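Local coordinates for hypothetical protein Atu2648 (Agrobacterium tumefaciens str. C58, PDB 1ZCE) that is of unknown function but carries an EVE domain of the PUA clan, whose relatives point to a possible role in binding RNA or modified nucleic-acid bases, at residues W14-Q19 and V91-Q96; F52-S55 and L59-V62; M112-S117 and S121-T126. All coordinates share one frame; numbering follows the deposited sequence.

Interaction 1. Residues W14-Q19 and V91-Q96; sequences WSWEMQ and VCDMPQ
Trp16 reaches across to Asp93 with its indole N-H: NE1 donates to Asp93 OD1 at 2.7 Å, a short bond, though bent to 142° at the hydrogen. The oxygen is met on its anti side; the carboxylate is turned almost square to the indole, the two planes 85° apart, and meets it at the ring edge. On the six-membered ring, CZ2 comes within 3.4 Å of Cys92 O, the carbonyl that precedes Asp93. In the fold this docks the first turn of helix 16-22 against strand 84-99 of the mixed sheet, beside the classic beta bulge where Val91 and Cys92 both face Ile64. Trp16 CG is anti to the backbone N (chi1 173°), which carries the indole toward the strand. Lys20, one turn on, forms a salt bridge to the same Asp93 OD1, and its charge would probably favour the ionised acid. The start of the helix is fixed by Ser15, the N-cap residue, whose OG accepts from Met18 N at 3.2 Å. Just before it, Trp14 NE1 donates nearly straight to Gln19 OE1 at 2.8 Å, tying the incoming loop to the helix.

Interaction 2. Residues F52-S55 and L59-V62; sequences FYHS and LDVV
Asp60 O takes the amide of His54, N to O 3.0 Å at 161°, and also faces the CA-H of Tyr53, with CA 3.5 Å from that oxygen. Two residues along each strand, past the non-hydrogen-bonded pair Tyr53–Val61, Val62 N donates to Phe52 O at 3.0 Å, the carbonyl pointing almost straight at the donor. Where the hairpin nears its loop the pairing slackens: Leu59 and Asp60 both turn their amides to His54 O in weak bonds, the G1 beta bulge, with Leu59 in a left-handed backbone conformation. On the face that carries His54 and Asp60, Val62 CG2 sits over the centre of the imidazole, 4.0 Å from its centroid, a CH-pi contact. At chi1 -64° this methyl lies between the backbone N and the carbonyl carbon, which brings it against the ring face. A water in the imidazole plane, 2.8 Å from His54 ND1, donates to Asp60 OD2, linking the two polar side chains. On the other face Tyr53 lies along the partner backbone, its CD2 3.9 Å from Val61 CG2. His54 NE2 bonds Trp16 N at the start of helix 16-22, while strand 4-9 flanks the hairpin beyond Tyr53, and Met94 of strand 84-99 packs on Val61.

Interaction 3. Residues M112-S117 and S121-T126; sequences MSLVTS and SVQPVT
Ser113 and Gln123 lie against each other side to side, the serine OG resting along the aliphatic part of the glutamine with Gln123 CB 3.4 Å from it. From CG onward the Gln123 chain is extended (chi2 168°), which carries its terminal amide past Ser113 to the beginning of the short helix, close to the backbone of Leu114. Ser113 OG, anti to the backbone N (chi1 -174°), also shares a hydrogen bond with Ser117 OG, one turn further on, at 3.1 Å; either hydroxyl could be the donor. The helix 113-116 sits on strand 122-125, an edge strand of the mixed sheet, which pairs antiparallel with strand 4-9; the hydrogen bonds of Gln123 with Leu6 and of Val125 with Tyr4 hold it there. Two waters fill in between helix and strand. One accepts from Ser113 N at 2.8 Å and lies 2.8 Å from Pro124 O, to which it can donate, though other acceptors compete for its protons; the other donates to the same carbonyl at 3.2 Å and takes a weak bond from Leu114 N. At the N-cap, selenomethionine Met112 runs out fully extended and crosses Val125 at a slant, its CE methyl 4.2 Å from Val125 CG2. Leu6 of strand 4-9 touches both of these side chains, while Val103 of helix 100-105 packs on Met112 too.

Overall arrangement
All three contacts lie within the EVE domain and reach one mixed six-stranded sheet. Interactions 1 and 2 have centres about 9 Å apart and touch directly: Trp16 meets His54, Phe52 and Val62, and Met94 pairs with Val62 between adjacent strands 84-99 and 60-73. Along the chain the hairpin 52-62 falls between the two segments of interaction 1, and interaction 3 follows both. Its centre is about 12 Å from interaction 2, which it meets where Tyr53 packs on Leu114, and about 19 Å from interaction 1, on the opposite side of the chain's centre. Helix 16-22, the central hairpin and the 122-125 edge are thereby joined through a single sheet.

Interaction 1. Residues W14-Q19 and V91-Q96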
ATOM      1  N   TRP A  14      -3.789   4.574  12.004  1.00  9.32           N
ATOM      2  CA  TRP A  14      -3.056   5.409  11.064  1.00  8.57           C
ATOM      3  C   TRP A  14      -3.907   5.622   9.818  1.00  8.58           C
ATOM      4  O   TRP A  14      -4.025   4.738   8.967  1.00  8.46           O
ATOM      5  CB  TRP A  14      -1.731   4.739  10.702  1.00  7.29           C
ATOM      6  CG  TRP A  14      -0.838   5.624   9.902  1.00  6.48           C
ATOM      7  CD1 TRP A  14      -0.523   5.497   8.581  1.00  7.26           C
ATOM      8  CD2 TRP A  14      -0.159   6.798  10.366  1.00  6.93           C
ATOM      9  NE1 TRP A  14       0.308   6.518   8.192  1.00  6.22           N
ATOM     10  CE2 TRP A  14       0.548   7.332   9.269  1.00  7.02           C
ATOM     11  CE3 TRP A  14      -0.083   7.451  11.604  1.00  8.79           C
ATOM     12  CZ2 TRP A  14       1.327   8.495   9.371  1.00  6.70           C
ATOM     13  CZ3 TRP A  14       0.690   8.603  11.708  1.00  8.25           C
ATOM     14  CH2 TRP A  14       1.385   9.112  10.597  1.00  8.46           C
ATOM     15  N   SER A  15      -4.497   6.807   9.720  1.00  8.18           N
ATOM     16  CA  SER A  15      -5.369   7.134   8.600  1.00  8.34           C
ATOM     17  C   SER A  15      -4.644   7.802   7.446  1.00  7.48           C
ATOM     18  O   SER A  15      -3.517   8.286   7.582  1.00  7.05           O
ATOM     19  CB  SER A  15      -6.485   8.067   9.062  1.00  9.47           C
ATOM     20  OG  SER A  15      -5.943   9.337   9.377  1.00 10.79           O
ATOM     21  N   TRP A  16      -5.326   7.835   6.308  1.00  6.60           N
ATOM     22  CA  TRP A  16      -4.807   8.460   5.107  1.00  7.28           C
ATOM     23  C   TRP A  16      -4.518   9.936   5.394  1.00  7.13           C
ATOM     24  O   TRP A  16      -3.525  10.484   4.920  1.00  7.55           O
ATOM     25  CB  TRP A  16      -5.834   8.312   3.981  1.00  5.91           C
ATOM     26  CG  TRP A  16      -5.504   9.052   2.730  1.00  6.47           C
ATOM     27  CD1 TRP A  16      -6.303   9.951   2.089  1.00  7.09           C
ATOM     28  CD2 TRP A  16      -4.301   8.961   1.958  1.00  6.13           C
ATOM     29  NE1 TRP A  16      -5.677  10.427   0.966  1.00  7.27           N
ATOM     30  CE2 TRP A  16      -4.443   9.836   0.861  1.00  5.91           C
ATOM     31  CE3 TRP A  16      -3.113   8.224   2.088  1.00  7.04           C
ATOM     32  CZ2 TRP A  16      -3.449  10.000  -0.107  1.00  7.50           C
ATOM     33  CZ3 TRP A  16      -2.121   8.387   1.123  1.00  6.86           C
ATOM     34  CH2 TRP A  16      -2.297   9.270   0.041  1.00  6.57           C
ATOM     35  N   GLU A  17      -5.382  10.579   6.175  1.00  8.64           N
ATOM     36  CA  GLU A  17      -5.177  11.984   6.508  1.00  9.23           C
ATOM     37  C   GLU A  17      -3.863  12.150   7.267  1.00  9.00           C
ATOM     38  O   GLU A  17      -3.103  13.079   7.007  1.00  8.33           O
ATOM     39  CB  GLU A  17      -6.344  12.511   7.346  1.00 11.99           C
ATOM     40  CG  GLU A  17      -7.657  12.631   6.581  1.00 17.47           C
ATOM     41  CD  GLU A  17      -7.642  13.745   5.548  1.00 19.67           C
ATOM     42  OE1 GLU A  17      -8.623  13.860   4.783  1.00 22.94           O
ATOM     43  OE2 GLU A  17      -6.656  14.511   5.504  1.00 22.50           O
HETATM   44  N   MSE A  18      -3.592  11.241   8.201  1.00  7.96           N
HETATM   45  CA  MSE A  18      -2.354  11.305   8.969  1.00  8.37           C
HETATM   46  C   MSE A  18      -1.160  11.062   8.049  1.00  6.94           C
HETATM   47  O   MSE A  18      -0.108  11.688   8.200  1.00  7.71           O
HETATM   48  CB  MSE A  18      -2.371  10.270  10.092  1.00 10.10           C
HETATM   49  CG  MSE A  18      -3.439  10.531  11.146  1.00 11.49           C
HETATM   50 SE   MSE A  18      -3.587   9.091  12.424  1.00 20.50          SE
HETATM   51  CE  MSE A  18      -2.491   9.817  13.830  1.00 19.18           C
ATOM     52  N   GLN A  19      -1.329  10.150   7.096  1.00  6.31           N
ATOM     53  CA  GLN A  19      -0.268   9.844   6.150  1.00  6.30           C
ATOM     54  C   GLN A  19       0.061  11.097   5.335  1.00  5.96           C
ATOM     55  O   GLN A  19       1.227  11.460   5.194  1.00  6.56           O
ATOM     56  CB  GLN A  19      -0.699   8.696   5.228  1.00  5.56           C
ATOM     57  CG  GLN A  19       0.368   8.269   4.233  1.00  6.30           C
ATOM     58  CD  GLN A  19       1.626   7.761   4.913  1.00  6.56           C
ATOM     59  OE1 GLN A  19       1.579   6.820   5.701  1.00  5.51           O
ATOM     60  NE2 GLN A  19       2.760   8.388   4.611  1.00  8.94           N
ATOM     61  N   VAL A  91       1.324  10.404  -2.359  1.00  6.38           N
ATOM     62  CA  VAL A  91       1.556  10.901  -3.706  1.00  7.21           C
ATOM     63  C   VAL A  91       0.313  11.703  -4.093  1.00  7.63           C
ATOM     64  O   VAL A  91       0.411  12.864  -4.493  1.00  8.61           O
ATOM     65  CB  VAL A  91       1.774   9.755  -4.723  1.00  6.53           C
ATOM     66  CG1 VAL A  91       1.859  10.323  -6.132  1.00  8.60           C
ATOM     67  CG2 VAL A  91       3.059   9.008  -4.397  1.00  8.59           C
ATOM     68  N   CYS A  92      -0.858  11.088  -3.963  1.00  6.54           N
ATOM     69  CA  CYS A  92      -2.109  11.764  -4.286  1.00  7.98           C
ATOM     70  C   CYS A  92      -3.301  10.980  -3.753  1.00  7.29           C
ATOM     71  O   CYS A  92      -3.195   9.791  -3.461  1.00  7.01           O
ATOM     72  CB  CYS A  92      -2.249  11.935  -5.802  1.00  8.72           C
ATOM     73  SG  CYS A  92      -2.408  10.382  -6.726  1.00 10.13           S
ATOM     74  N   ASP A  93      -4.437  11.653  -3.616  1.00  8.59           N
ATOM     75  CA  ASP A  93      -5.639  10.990  -3.137  1.00  9.04           C
ATOM     76  C   ASP A  93      -6.230  10.207  -4.294  1.00  8.19           C
ATOM     77  O   ASP A  93      -5.890  10.441  -5.455  1.00  8.16           O
ATOM     78  CB  ASP A  93      -6.684  12.014  -2.684  1.00 12.33           C
ATOM     79  CG  ASP A  93      -6.142  13.002  -1.678  1.00 16.86           C
ATOM     80  OD1 ASP A  93      -5.627  12.562  -0.632  1.00 18.69           O
ATOM     81  OD2 ASP A  93      -6.240  14.220  -1.932  1.00 22.15           O
HETATM   82  N   MSE A  94      -7.089   9.252  -3.975  1.00  8.10           N
HETATM   83  CA  MSE A  94      -7.781   8.512  -5.012  1.00  7.72           C
HETATM   84  C   MSE A  94      -9.039   9.369  -5.133  1.00  8.15           C
HETATM   85  O   MSE A  94      -9.808   9.472  -4.180  1.00  8.90           O
HETATM   86  CB  MSE A  94      -8.145   7.106  -4.536  1.00  7.62           C
HETATM   87  CG  MSE A  94      -8.854   6.267  -5.594  1.00  9.21           C
HETATM   88 SE   MSE A  94      -7.768   5.956  -7.159  1.00 13.83          SE
HETATM   89  CE  MSE A  94      -6.736   4.479  -6.477  1.00 10.41           C
ATOM     90  N   PRO A  95      -9.245  10.026  -6.289  1.00  8.94           N
ATOM     91  CA  PRO A  95     -10.416  10.884  -6.515  1.00 10.37           C
ATOM     92  C   PRO A  95     -11.712  10.321  -5.941  1.00 10.61           C
ATOM     93  O   PRO A  95     -12.416  10.997  -5.189  1.00 12.71           O
ATOM     94  CB  PRO A  95     -10.444  11.016  -8.030  1.00 11.19           C
ATOM     95  CG  PRO A  95      -8.985  11.075  -8.357  1.00 11.27           C
ATOM     96  CD  PRO A  95      -8.407   9.963  -7.501  1.00 10.19           C
ATOM     97  N   GLN A  96     -12.030   9.086  -6.313  1.00  9.87           N
ATOM     98  CA  GLN A  96     -13.219   8.411  -5.812  1.00  9.53           C
ATOM     99  C   GLN A  96     -12.746   7.107  -5.182  1.00  9.08           C
ATOM    100  O   GLN A  96     -12.539   6.111  -5.876  1.00  9.71           O
ATOM    101  CB  GLN A  96     -14.210   8.117  -6.947  1.00 10.96           C
ATOM    102  CG  GLN A  96     -14.858   9.350  -7.564  1.00 12.80           C
ATOM    103  CD  GLN A  96     -13.947  10.078  -8.528  1.00 14.04           C
ATOM    104  OE1 GLN A  96     -13.471   9.499  -9.504  1.00 16.64           O
ATOM    105  NE2 GLN A  96     -13.704  11.357  -8.262  1.00 17.92           N
TER

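Interaction 2. Residues F52-S55 and L59-V62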
ATOM      1  N   PHE A  52      -2.989   2.871  -0.636  1.00  4.37           N
ATOM      2  CA  PHE A  52      -3.136   3.023   0.803  1.00  4.36           C
ATOM      3  C   PHE A  52      -4.594   2.583   0.978  1.00  3.99           C
ATOM      4  O   PHE A  52      -5.519   3.229   0.475  1.00  4.95           O
ATOM      5  CB  PHE A  52      -2.927   4.481   1.219  1.00  4.54           C
ATOM      6  CG  PHE A  52      -2.835   4.693   2.711  1.00  3.85           C
ATOM      7  CD1 PHE A  52      -3.985   4.775   3.495  1.00  5.47           C
ATOM      8  CD2 PHE A  52      -1.595   4.833   3.333  1.00  4.15           C
ATOM      9  CE1 PHE A  52      -3.900   5.004   4.874  1.00  5.71           C
ATOM     10  CE2 PHE A  52      -1.499   5.062   4.714  1.00  6.20           C
ATOM     11  CZ  PHE A  52      -2.650   5.146   5.483  1.00  5.22           C
ATOM     12  N   TYR A  53      -4.776   1.464   1.671  1.00  3.76           N
ATOM     13  CA  TYR A  53      -6.087   0.866   1.880  1.00  4.44           C
ATOM     14  C   TYR A  53      -6.485   0.862   3.338  1.00  4.49           C
ATOM     15  O   TYR A  53      -5.730   0.387   4.188  1.00  4.66           O
ATOM     16  CB  TYR A  53      -6.064  -0.571   1.343  1.00  4.56           C
ATOM     17  CG  TYR A  53      -7.312  -1.382   1.607  1.00  5.39           C
ATOM     18  CD1 TYR A  53      -7.414  -2.203   2.731  1.00  5.93           C
ATOM     19  CD2 TYR A  53      -8.386  -1.342   0.723  1.00  5.24           C
ATOM     20  CE1 TYR A  53      -8.560  -2.968   2.966  1.00  5.96           C
ATOM     21  CE2 TYR A  53      -9.531  -2.099   0.950  1.00  6.94           C
ATOM     22  CZ  TYR A  53      -9.611  -2.908   2.069  1.00  5.52           C
ATOM     23  OH  TYR A  53     -10.752  -3.644   2.280  1.00  7.59           O
ATOM     24  N   HIS A  54      -7.662   1.406   3.630  1.00  4.41           N
ATOM     25  CA  HIS A  54      -8.152   1.426   5.001  1.00  4.97           C
ATOM     26  C   HIS A  54      -8.748   0.063   5.330  1.00  5.28           C
ATOM     27  O   HIS A  54      -9.734  -0.364   4.727  1.00  5.38           O
ATOM     28  CB  HIS A  54      -9.202   2.524   5.183  1.00  5.72           C
ATOM     29  CG  HIS A  54      -8.620   3.882   5.424  1.00  5.71           C
ATOM     30  ND1 HIS A  54      -9.371   5.036   5.351  1.00  7.77           N
ATOM     31  CD2 HIS A  54      -7.367   4.271   5.763  1.00  6.68           C
ATOM     32  CE1 HIS A  54      -8.607   6.075   5.634  1.00  8.15           C
ATOM     33  NE2 HIS A  54      -7.387   5.639   5.889  1.00  8.04           N
ATOM     34  N   SER A  55      -8.129  -0.620   6.286  1.00  6.26           N
ATOM     35  CA  SER A  55      -8.567  -1.944   6.701  1.00  5.72           C
ATOM     36  C   SER A  55      -9.278  -1.885   8.048  1.00  5.59           C
ATOM     37  O   SER A  55      -9.110  -0.930   8.810  1.00  5.80           O
ATOM     38  CB  SER A  55      -7.369  -2.890   6.773  1.00  6.84           C
ATOM     39  OG  SER A  55      -6.388  -2.373   7.648  1.00  8.64           O
ATOM     40  N   LEU A  59     -12.562   0.098   4.596  1.00  6.82           N
ATOM     41  CA  LEU A  59     -12.490  -0.961   3.597  1.00  6.75           C
ATOM     42  C   LEU A  59     -12.461  -0.424   2.172  1.00  6.87           C
ATOM     43  O   LEU A  59     -13.202  -0.881   1.305  1.00  7.65           O
ATOM     44  CB  LEU A  59     -13.661  -1.932   3.787  1.00  7.70           C
ATOM     45  CG  LEU A  59     -13.805  -2.451   5.222  1.00  7.87           C
ATOM     46  CD1 LEU A  59     -14.991  -3.396   5.309  1.00  8.90           C
ATOM     47  CD2 LEU A  59     -12.528  -3.156   5.660  1.00 10.68           C
ATOM     48  N   ASP A  60     -11.593   0.552   1.935  1.00  6.29           N
ATOM     49  CA  ASP A  60     -11.466   1.125   0.608  1.00  7.48           C
ATOM     50  C   ASP A  60     -10.080   1.683   0.323  1.00  5.93           C
ATOM     51  O   ASP A  60      -9.310   1.998   1.236  1.00  6.23           O
ATOM     52  CB  ASP A  60     -12.527   2.215   0.380  1.00  8.73           C
ATOM     53  CG  ASP A  60     -12.578   3.257   1.493  1.00 10.97           C
ATOM     54  OD1 ASP A  60     -13.366   4.216   1.345  1.00 13.27           O
ATOM     55  OD2 ASP A  60     -11.857   3.138   2.504  1.00 10.26           O
ATOM     56  N   VAL A  61      -9.762   1.764  -0.964  1.00  5.98           N
ATOM     57  CA  VAL A  61      -8.493   2.316  -1.419  1.00  5.05           C
ATOM     58  C   VAL A  61      -8.724   3.822  -1.457  1.00  5.12           C
ATOM     59  O   VAL A  61      -9.517   4.314  -2.264  1.00  5.27           O
ATOM     60  CB  VAL A  61      -8.130   1.804  -2.828  1.00  5.87           C
ATOM     61  CG1 VAL A  61      -6.861   2.491  -3.322  1.00  5.78           C
ATOM     62  CG2 VAL A  61      -7.929   0.294  -2.792  1.00  7.58           C
ATOM     63  N   VAL A  62      -8.019   4.549  -0.597  1.00  5.07           N
ATOM     64  CA  VAL A  62      -8.204   5.988  -0.489  1.00  5.42           C
ATOM     65  C   VAL A  62      -7.091   6.862  -1.036  1.00  5.97           C
ATOM     66  O   VAL A  62      -7.272   8.068  -1.178  1.00  6.15           O
ATOM     67  CB  VAL A  62      -8.446   6.379   0.979  1.00  5.71           C
ATOM     68  CG1 VAL A  62      -9.743   5.764   1.458  1.00  6.75           C
ATOM     69  CG2 VAL A  62      -7.287   5.895   1.848  1.00  7.39           C
TER
HETATM   70  O   HOH W   1     -11.978   5.229   4.469  1.00 12.06           O

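Interaction 3. Residues M112-S117 and S121-T126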
HETATM    1  N   MSE A 112      -6.486 -10.639  -7.404  1.00  7.43           N
HETATM    2  CA  MSE A 112      -5.788  -9.620  -6.630  1.00  7.25           C
HETATM    3  C   MSE A 112      -5.587 -10.092  -5.194  1.00  6.94           C
HETATM    4  O   MSE A 112      -6.496 -10.654  -4.580  1.00  7.58           O
HETATM    5  CB  MSE A 112      -6.584  -8.313  -6.659  1.00  7.31           C
HETATM    6  CG  MSE A 112      -5.807  -7.084  -6.223  1.00  6.83           C
HETATM    7 SE   MSE A 112      -6.890  -5.506  -6.356  1.00 12.50          SE
HETATM    8  CE  MSE A 112      -5.654  -4.258  -5.555  1.00  7.13           C
ATOM      9  N   SER A 113      -4.391  -9.867  -4.662  1.00  6.63           N
ATOM     10  CA  SER A 113      -4.075 -10.278  -3.301  1.00  7.77           C
ATOM     11  C   SER A 113      -5.087  -9.727  -2.300  1.00  6.32           C
ATOM     12  O   SER A 113      -5.433 -10.389  -1.322  1.00  7.79           O
ATOM     13  CB  SER A 113      -2.668  -9.810  -2.926  1.00  9.00           C
ATOM     14  OG  SER A 113      -2.280 -10.309  -1.658  1.00 14.78           O
ATOM     15  N   LEU A 114      -5.569  -8.515  -2.549  1.00  6.59           N
ATOM     16  CA  LEU A 114      -6.532  -7.888  -1.653  1.00  7.38           C
ATOM     17  C   LEU A 114      -7.769  -8.747  -1.414  1.00  9.04           C
ATOM     18  O   LEU A 114      -8.350  -8.717  -0.332  1.00  9.75           O
ATOM     19  CB  LEU A 114      -6.953  -6.524  -2.210  1.00  7.24           C
ATOM     20  CG  LEU A 114      -7.968  -5.723  -1.388  1.00  8.50           C
ATOM     21  CD1 LEU A 114      -7.385  -5.373  -0.019  1.00  8.26           C
ATOM     22  CD2 LEU A 114      -8.342  -4.461  -2.141  1.00  8.86           C
ATOM     23  N   VAL A 115      -8.172  -9.514  -2.421  1.00 10.57           N
ATOM     24  CA  VAL A 115      -9.352 -10.361  -2.287  1.00 12.76           C
ATOM     25  C   VAL A 115      -9.040 -11.841  -2.069  1.00 13.81           C
ATOM     26  O   VAL A 115      -9.932 -12.621  -1.737  1.00 16.46           O
ATOM     27  CB  VAL A 115     -10.271 -10.232  -3.522  1.00 14.24           C
ATOM     28  CG1 VAL A 115     -10.745  -8.793  -3.668  1.00 15.46           C
ATOM     29  CG2 VAL A 115      -9.536 -10.682  -4.769  1.00 15.87           C
ATOM     30  N   THR A 116      -7.783 -12.231  -2.248  1.00 13.99           N
ATOM     31  CA  THR A 116      -7.399 -13.628  -2.072  1.00 14.54           C
ATOM     32  C   THR A 116      -6.678 -13.893  -0.753  1.00 14.76           C
ATOM     33  O   THR A 116      -6.838 -14.957  -0.154  1.00 15.34           O
ATOM     34  CB  THR A 116      -6.498 -14.113  -3.229  1.00 14.61           C
ATOM     35  OG1 THR A 116      -5.272 -13.371  -3.231  1.00 15.78           O
ATOM     36  CG2 THR A 116      -7.205 -13.926  -4.563  1.00 16.06           C
ATOM     37  N   SER A 117      -5.878 -12.930  -0.307  1.00 15.98           N
ATOM     38  CA  SER A 117      -5.136 -13.069   0.943  1.00 18.85           C
ATOM     39  C   SER A 117      -5.927 -12.475   2.103  1.00 20.70           C
ATOM     40  O   SER A 117      -6.436 -11.361   2.010  1.00 22.38           O
ATOM     41  CB  SER A 117      -3.783 -12.367   0.825  1.00 19.06           C
ATOM     42  OG  SER A 117      -3.013 -12.928  -0.224  1.00 22.30           O
ATOM     43  N   SER A 121      -0.720  -7.891   5.133  1.00  6.55           N
ATOM     44  CA  SER A 121      -0.901  -6.445   5.302  1.00  6.71           C
ATOM     45  C   SER A 121      -0.187  -5.594   4.257  1.00  5.13           C
ATOM     46  O   SER A 121      -0.517  -4.420   4.081  1.00  5.63           O
ATOM     47  CB  SER A 121      -0.452  -6.013   6.703  1.00  9.51           C
ATOM     48  OG  SER A 121       0.956  -6.078   6.833  1.00 12.11           O
ATOM     49  N   VAL A 122       0.805  -6.177   3.589  1.00  3.95           N
ATOM     50  CA  VAL A 122       1.557  -5.491   2.536  1.00  4.36           C
ATOM     51  C   VAL A 122       1.540  -6.496   1.394  1.00  4.03           C
ATOM     52  O   VAL A 122       2.075  -7.606   1.515  1.00  5.04           O
ATOM     53  CB  VAL A 122       2.991  -5.182   2.980  1.00  3.15           C
ATOM     54  CG1 VAL A 122       3.715  -4.422   1.878  1.00  4.97           C
ATOM     55  CG2 VAL A 122       2.971  -4.368   4.259  1.00  5.14           C
ATOM     56  N   GLN A 123       0.930  -6.094   0.284  1.00  4.15           N
ATOM     57  CA  GLN A 123       0.724  -7.000  -0.836  1.00  4.43           C
ATOM     58  C   GLN A 123       1.167  -6.536  -2.210  1.00  4.92           C
ATOM     59  O   GLN A 123       1.344  -5.345  -2.461  1.00  4.67           O
ATOM     60  CB  GLN A 123      -0.777  -7.310  -0.946  1.00  7.33           C
ATOM     61  CG  GLN A 123      -1.487  -7.584   0.370  1.00  7.48           C
ATOM     62  CD  GLN A 123      -3.003  -7.608   0.238  1.00  6.41           C
ATOM     63  OE1 GLN A 123      -3.699  -8.092   1.128  1.00  8.78           O
ATOM     64  NE2 GLN A 123      -3.520  -7.073  -0.867  1.00  4.95           N
ATOM     65  N   PRO A 124       1.360  -7.494  -3.126  1.00  5.78           N
ATOM     66  CA  PRO A 124       1.757  -7.115  -4.479  1.00  5.18           C
ATOM     67  C   PRO A 124       0.452  -6.764  -5.207  1.00  5.02           C
ATOM     68  O   PRO A 124      -0.640  -7.181  -4.800  1.00  5.73           O
ATOM     69  CB  PRO A 124       2.394  -8.389  -5.028  1.00  6.25           C
ATOM     70  CG  PRO A 124       1.620  -9.460  -4.348  1.00  8.47           C
ATOM     71  CD  PRO A 124       1.475  -8.950  -2.926  1.00  5.65           C
ATOM     72  N   VAL A 125       0.581  -5.981  -6.267  1.00  4.62           N
ATOM     73  CA  VAL A 125      -0.546  -5.579  -7.097  1.00  4.25           C
ATOM     74  C   VAL A 125       0.005  -5.644  -8.512  1.00  3.99           C
ATOM     75  O   VAL A 125       1.040  -5.045  -8.789  1.00  5.07           O
ATOM     76  CB  VAL A 125      -0.995  -4.120  -6.793  1.00  4.70           C
ATOM     77  CG1 VAL A 125      -2.089  -3.696  -7.766  1.00  5.06           C
ATOM     78  CG2 VAL A 125      -1.502  -3.999  -5.359  1.00  4.56           C
ATOM     79  N   THR A 126      -0.643  -6.384  -9.406  1.00  3.93           N
ATOM     80  CA  THR A 126      -0.140  -6.451 -10.773  1.00  5.58           C
ATOM     81  C   THR A 126      -0.359  -5.092 -11.428  1.00  5.26           C
ATOM     82  O   THR A 126      -1.183  -4.297 -10.968  1.00  5.49           O
ATOM     83  CB  THR A 126      -0.869  -7.514 -11.615  1.00  5.95           C
ATOM     84  OG1 THR A 126      -2.213  -7.087 -11.864  1.00  6.64           O
ATOM     85  CG2 THR A 126      -0.874  -8.854 -10.897  1.00  7.78           C
TER
HETATM   86  O   HOH W   2      -2.368  -8.806  -6.353  1.00  9.28           O
HETATM   87  O   HOH W   3      -3.513  -6.515  -3.564  1.00  7.00           O